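PDB 4NI6: putative surface anchored protein from Clostridium perfringens B, which probably forms part of the immunoglobulin-like shaft of a cell-surface adhesin, stabilised by autocatalytically formed internal ester cross-links. Local coordinates for residues K47-V57 with E96-V107. Numbering follows the deposited sequence.
Sequences KYNLTGKLMHV and EKYVVFENAESV
Strands 47-57 and 97-106 pair antiparallel through the middle of an immunoglobulin-like domain, their N-to-C directions 154° apart, the backbones joined by a regular ladder of hydrogen bonds from Asn49 with Glu105 to Met55 with Val99. Two different faces result. Inward, Leu54 CD1 rests 3.8 Å from Tyr98 CB and reaches Val100 CG2; Val100 meets Phe87 of strand 81-90, while Leu54 and Tyr98 lean on Leu92 in a loop. Glu102 breaks the pattern: its chain, bent at chi2 (-73°), folds back across the neighbouring strand until OE2 lies 3.2 Å from Gly52 CA, an approach glycine permits, beside Leu50 CD1. On the other face Met55 CG sits over the ring of Phe101, 4.0 Å from its centroid, with SD oblique to the same ring in a Met-aromatic contact. Beyond it, Val57 CG2 presses tightly on Val99 CG1. Back on the Leu54 face, His56 lies nearly parallel to the Tyr98 ring but slid aside, and its NE2 gives Glu96 OE1 a nearly straight 2.7 Å bond, taken up by the anti lone pair; the oxygen lies in the imidazole plane while the carboxylate stands almost perpendicular to it. A water donates to both that oxygen and Val57 O and accepts from Lys97 N. The ladder thus spans the pair, apolar contacts reinforce parts of it, and one Glu96 oxygen, held by imidazole and water, ties its end; the negative charge would probably favour a protonated histidine.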
loop_
_atom_site.group_PDB
_atom_site.type_symbol
_atom_site.label_atom_id
_atom_site.label_comp_id
_atom_site.label_asym_id
_atom_site.label_seq_id
_atom_site.Cartn_x
_atom_site.Cartn_y
_atom_site.Cartn_z
ATOM N N LYS A 47 9.383 -8.661 13.584
ATOM C CA LYS A 47 9.481 -7.389 12.843
ATOM C C LYS A 47 9.575 -7.634 11.346
ATOM O O LYS A 47 10.221 -8.617 10.889
ATOM C CB LYS A 47 10.729 -6.625 13.285
ATOM C CG LYS A 47 10.666 -6.110 14.710
ATOM C CD LYS A 47 11.743 -5.091 15.050
ATOM C CE LYS A 47 13.147 -5.668 14.924
ATOM N NZ LYS A 47 14.179 -4.802 15.565
ATOM N N TYR A 48 8.965 -6.711 10.594
ATOM C CA TYR A 48 8.961 -6.709 9.122
ATOM C C TYR A 48 9.328 -5.329 8.612
ATOM O O TYR A 48 9.005 -4.338 9.264
ATOM C CB TYR A 48 7.576 -7.078 8.563
ATOM C CG TYR A 48 7.181 -8.516 8.833
ATOM C CD1 TYR A 48 6.739 -8.917 10.103
ATOM C CD2 TYR A 48 7.177 -9.442 7.810
ATOM C CE1 TYR A 48 6.436 -10.255 10.375
ATOM C CE2 TYR A 48 6.896 -10.775 8.065
ATOM C CZ TYR A 48 6.487 -11.156 9.339
ATOM O OH TYR A 48 6.239 -12.493 9.649
ATOM N N ASN A 49 10.081 -5.300 7.520
ATOM C CA ASN A 49 10.271 -4.078 6.761
ATOM C C ASN A 49 9.066 -3.948 5.820
ATOM O O ASN A 49 8.890 -4.766 4.918
ATOM C CB ASN A 49 11.522 -4.213 5.878
ATOM C CG ASN A 49 12.753 -4.832 6.583
ATOM O OD1 ASN A 49 13.399 -5.771 6.059
ATOM N ND2 ASN A 49 13.166 -4.243 7.679
ATOM N N LEU A 50 8.271 -2.880 5.984
ATOM C CA LEU A 50 7.093 -2.641 5.137
ATOM C C LEU A 50 7.423 -1.537 4.149
ATOM O O LEU A 50 7.688 -0.401 4.569
ATOM C CB LEU A 50 5.903 -2.256 6.006
ATOM C CG LEU A 50 4.619 -1.966 5.204
ATOM C CD1 LEU A 50 4.092 -3.212 4.515
ATOM C CD2 LEU A 50 3.539 -1.335 6.067
ATOM N N THR A 51 7.468 -1.889 2.882
ATOM C CA THR A 51 7.650 -0.866 1.825
ATOM C C THR A 51 6.360 -0.662 1.067
ATOM O O THR A 51 5.799 -1.576 0.491
ATOM C CB THR A 51 8.734 -1.293 0.825
ATOM O OG1 THR A 51 9.982 -1.419 1.509
ATOM C CG2 THR A 51 8.876 -0.247 -0.319
ATOM N N GLY A 52 5.878 0.581 1.084
ATOM C CA GLY A 52 4.725 0.979 0.278
ATOM C C GLY A 52 5.145 1.879 -0.850
ATOM O O GLY A 52 6.074 2.657 -0.711
ATOM N N LYS A 53 4.547 1.631 -2.002
ATOM C CA LYS A 53 4.802 2.439 -3.190
ATOM C C LYS A 53 3.500 2.960 -3.745
ATOM O O LYS A 53 2.490 2.258 -3.820
ATOM C CB LYS A 53 5.509 1.620 -4.247
ATOM C CG LYS A 53 6.921 1.223 -3.831
ATOM C CD LYS A 53 7.588 0.347 -4.864
ATOM C CE LYS A 53 8.984 -0.045 -4.398
ATOM N NZ LYS A 53 9.799 1.193 -4.180
ATOM N N LEU A 54 3.514 4.235 -4.150
ATOM C CA LEU A 54 2.385 4.843 -4.843
ATOM C C LEU A 54 2.764 4.902 -6.321
ATOM O O LEU A 54 3.752 5.541 -6.678
ATOM C CB LEU A 54 2.120 6.256 -4.305
ATOM C CG LEU A 54 0.897 6.978 -4.849
ATOM C CD1 LEU A 54 -0.377 6.206 -4.547
ATOM C CD2 LEU A 54 0.827 8.387 -4.279
ATOM N N MET A 55 2.009 4.195 -7.153
ATOM C CA MET A 55 2.330 4.036 -8.578
ATOM C C MET A 55 1.292 4.760 -9.436
ATOM O O MET A 55 0.096 4.573 -9.240
ATOM C CB MET A 55 2.266 2.556 -8.933
ATOM C CG MET A 55 3.134 1.653 -8.048
ATOM S SD MET A 55 4.912 2.041 -8.042
ATOM C CE MET A 55 5.296 1.543 -9.704
ATOM N N HIS A 56 1.763 5.569 -10.370
ATOM C CA HIS A 56 0.923 6.160 -11.403
ATOM C C HIS A 56 0.627 5.110 -12.438
ATOM O O HIS A 56 1.538 4.483 -12.995
ATOM C CB HIS A 56 1.675 7.354 -11.978
ATOM C CG HIS A 56 0.973 8.062 -13.089
ATOM N ND1 HIS A 56 1.654 8.816 -13.968
ATOM C CD2 HIS A 56 -0.360 8.120 -13.473
ATOM C CE1 HIS A 56 0.797 9.409 -14.822
ATOM N NE2 HIS A 56 -0.431 8.972 -14.549
ATOM N N VAL A 57 -0.657 4.820 -12.619
ATOM C CA VAL A 57 -1.129 3.815 -13.585
ATOM C C VAL A 57 -1.495 4.484 -14.896
ATOM O O VAL A 57 -2.473 5.235 -14.957
ATOM C CB VAL A 57 -2.391 3.087 -13.081
ATOM C CG1 VAL A 57 -2.798 1.979 -14.042
ATOM C CG2 VAL A 57 -2.177 2.561 -11.677
ATOM N N GLU A 96 -5.563 11.666 -13.342
ATOM C CA GLU A 96 -4.772 10.450 -13.290
ATOM C C GLU A 96 -5.157 9.508 -12.167
ATOM O O GLU A 96 -5.780 9.889 -11.169
ATOM C CB GLU A 96 -3.287 10.822 -13.260
ATOM C CG GLU A 96 -2.809 11.624 -14.481
ATOM C CD GLU A 96 -3.029 10.899 -15.804
ATOM O OE1 GLU A 96 -2.551 9.736 -15.947
ATOM O OE2 GLU A 96 -3.816 11.421 -16.628
ATOM N N LYS A 97 -4.768 8.268 -12.398
ATOM C CA LYS A 97 -5.042 7.142 -11.513
ATOM C C LYS A 97 -3.757 6.642 -10.872
ATOM O O LYS A 97 -2.733 6.543 -11.533
ATOM C CB LYS A 97 -5.675 6.012 -12.328
ATOM C CG LYS A 97 -6.061 4.777 -11.519
ATOM C CD LYS A 97 -6.415 3.625 -12.441
ATOM C CE LYS A 97 -7.842 3.707 -12.937
ATOM N NZ LYS A 97 -8.162 2.493 -13.745
ATOM N N TYR A 98 -3.841 6.371 -9.571
ATOM C CA TYR A 98 -2.698 5.905 -8.778
ATOM C C TYR A 98 -3.105 4.716 -7.943
ATOM O O TYR A 98 -4.196 4.649 -7.446
ATOM C CB TYR A 98 -2.191 7.000 -7.832
ATOM C CG TYR A 98 -1.796 8.277 -8.575
ATOM C CD1 TYR A 98 -2.754 9.264 -8.918
ATOM C CD2 TYR A 98 -0.505 8.481 -8.977
ATOM C CE1 TYR A 98 -2.421 10.380 -9.703
ATOM C CE2 TYR A 98 -0.163 9.571 -9.764
ATOM C CZ TYR A 98 -1.117 10.526 -10.087
ATOM O OH TYR A 98 -0.756 11.645 -10.788
ATOM N N VAL A 99 -2.163 3.784 -7.734
ATOM C CA VAL A 99 -2.407 2.581 -6.926
ATOM C C VAL A 99 -1.275 2.361 -5.931
ATOM O O VAL A 99 -0.127 2.627 -6.221
ATOM C CB VAL A 99 -2.637 1.358 -7.848
ATOM C CG1 VAL A 99 -1.398 1.014 -8.676
ATOM C CG2 VAL A 99 -3.123 0.126 -7.081
ATOM N N VAL A 100 -1.671 1.875 -4.760
ATOM C CA VAL A 100 -0.700 1.545 -3.707
ATOM C C VAL A 100 -0.317 0.076 -3.726
ATOM O O VAL A 100 -1.199 -0.780 -3.825
ATOM C CB VAL A 100 -1.236 1.894 -2.319
ATOM C CG1 VAL A 100 -0.233 1.520 -1.224
ATOM C CG2 VAL A 100 -1.585 3.378 -2.219
ATOM N N PHE A 101 0.995 -0.150 -3.775
ATOM C CA PHE A 101 1.594 -1.476 -3.606
ATOM C C PHE A 101 2.177 -1.575 -2.184
ATOM O O PHE A 101 2.705 -0.597 -1.650
ATOM C CB PHE A 101 2.732 -1.609 -4.583
ATOM C CG PHE A 101 2.341 -1.886 -6.010
ATOM C CD1 PHE A 101 1.020 -1.903 -6.438
ATOM C CD2 PHE A 101 3.344 -2.112 -6.949
ATOM C CE1 PHE A 101 0.698 -2.145 -7.765
ATOM C CE2 PHE A 101 3.031 -2.368 -8.282
ATOM C CZ PHE A 101 1.709 -2.372 -8.692
ATOM N N GLU A 102 2.165 -2.791 -1.599
ATOM C CA GLU A 102 2.782 -3.036 -0.278
ATOM C C GLU A 102 3.565 -4.345 -0.302
ATOM O O GLU A 102 3.144 -5.302 -0.948
ATOM C CB GLU A 102 1.706 -3.167 0.789
ATOM C CG GLU A 102 0.926 -1.905 1.083
ATOM C CD GLU A 102 1.677 -0.818 1.854
ATOM O OE1 GLU A 102 1.069 0.275 2.077
ATOM O OE2 GLU A 102 2.880 -0.944 2.119
ATOM N N ASN A 103 4.737 -4.306 0.311
ATOM C CA ASN A 103 5.614 -5.464 0.418
ATOM C C ASN A 103 6.132 -5.520 1.847
ATOM O O ASN A 103 6.813 -4.612 2.318
ATOM C CB ASN A 103 6.755 -5.263 -0.528
ATOM C CG ASN A 103 7.654 -6.470 -0.620
ATOM O OD1 ASN A 103 7.549 -7.269 -1.545
ATOM N ND2 ASN A 103 8.523 -6.628 0.365
ATOM N N ALA A 104 5.866 -6.646 2.514
ATOM C CA ALA A 104 6.353 -6.871 3.894
ATOM C C ALA A 104 7.387 -7.992 3.859
ATOM O O ALA A 104 7.097 -9.093 3.398
ATOM C CB ALA A 104 5.213 -7.301 4.800
ATOM N N GLU A 105 8.584 -7.684 4.316
ATOM C CA GLU A 105 9.659 -8.666 4.353
ATOM C C GLU A 105 10.138 -8.817 5.800
ATOM O O GLU A 105 10.538 -7.842 6.434
ATOM C CB GLU A 105 10.827 -8.184 3.502
ATOM C CG GLU A 105 12.047 -9.111 3.537
ATOM C CD GLU A 105 13.285 -8.426 3.005
ATOM O OE1 GLU A 105 13.614 -7.302 3.454
ATOM O OE2 GLU A 105 13.924 -9.011 2.118
ATOM N N SER A 106 10.199 -10.045 6.320
ATOM C CA SER A 106 10.632 -10.185 7.717
ATOM C C SER A 106 12.083 -9.744 7.880
ATOM O O SER A 106 12.902 -9.907 6.963
ATOM C CB SER A 106 10.411 -11.607 8.228
ATOM O OG SER A 106 11.210 -12.567 7.528
ATOM N N VAL A 107 12.407 -9.223 9.071
ATOM C CA VAL A 107 13.765 -8.842 9.391
ATOM C C VAL A 107 14.661 -10.082 9.591
ATOM O O VAL A 107 15.809 -10.110 9.138
ATOM C CB VAL A 107 13.806 -7.948 10.647
ATOM C CG1 VAL A 107 15.239 -7.691 11.100
ATOM C CG2 VAL A 107 13.091 -6.620 10.368
HETATM O O HOH W 1 -3.821 7.492 -15.110
#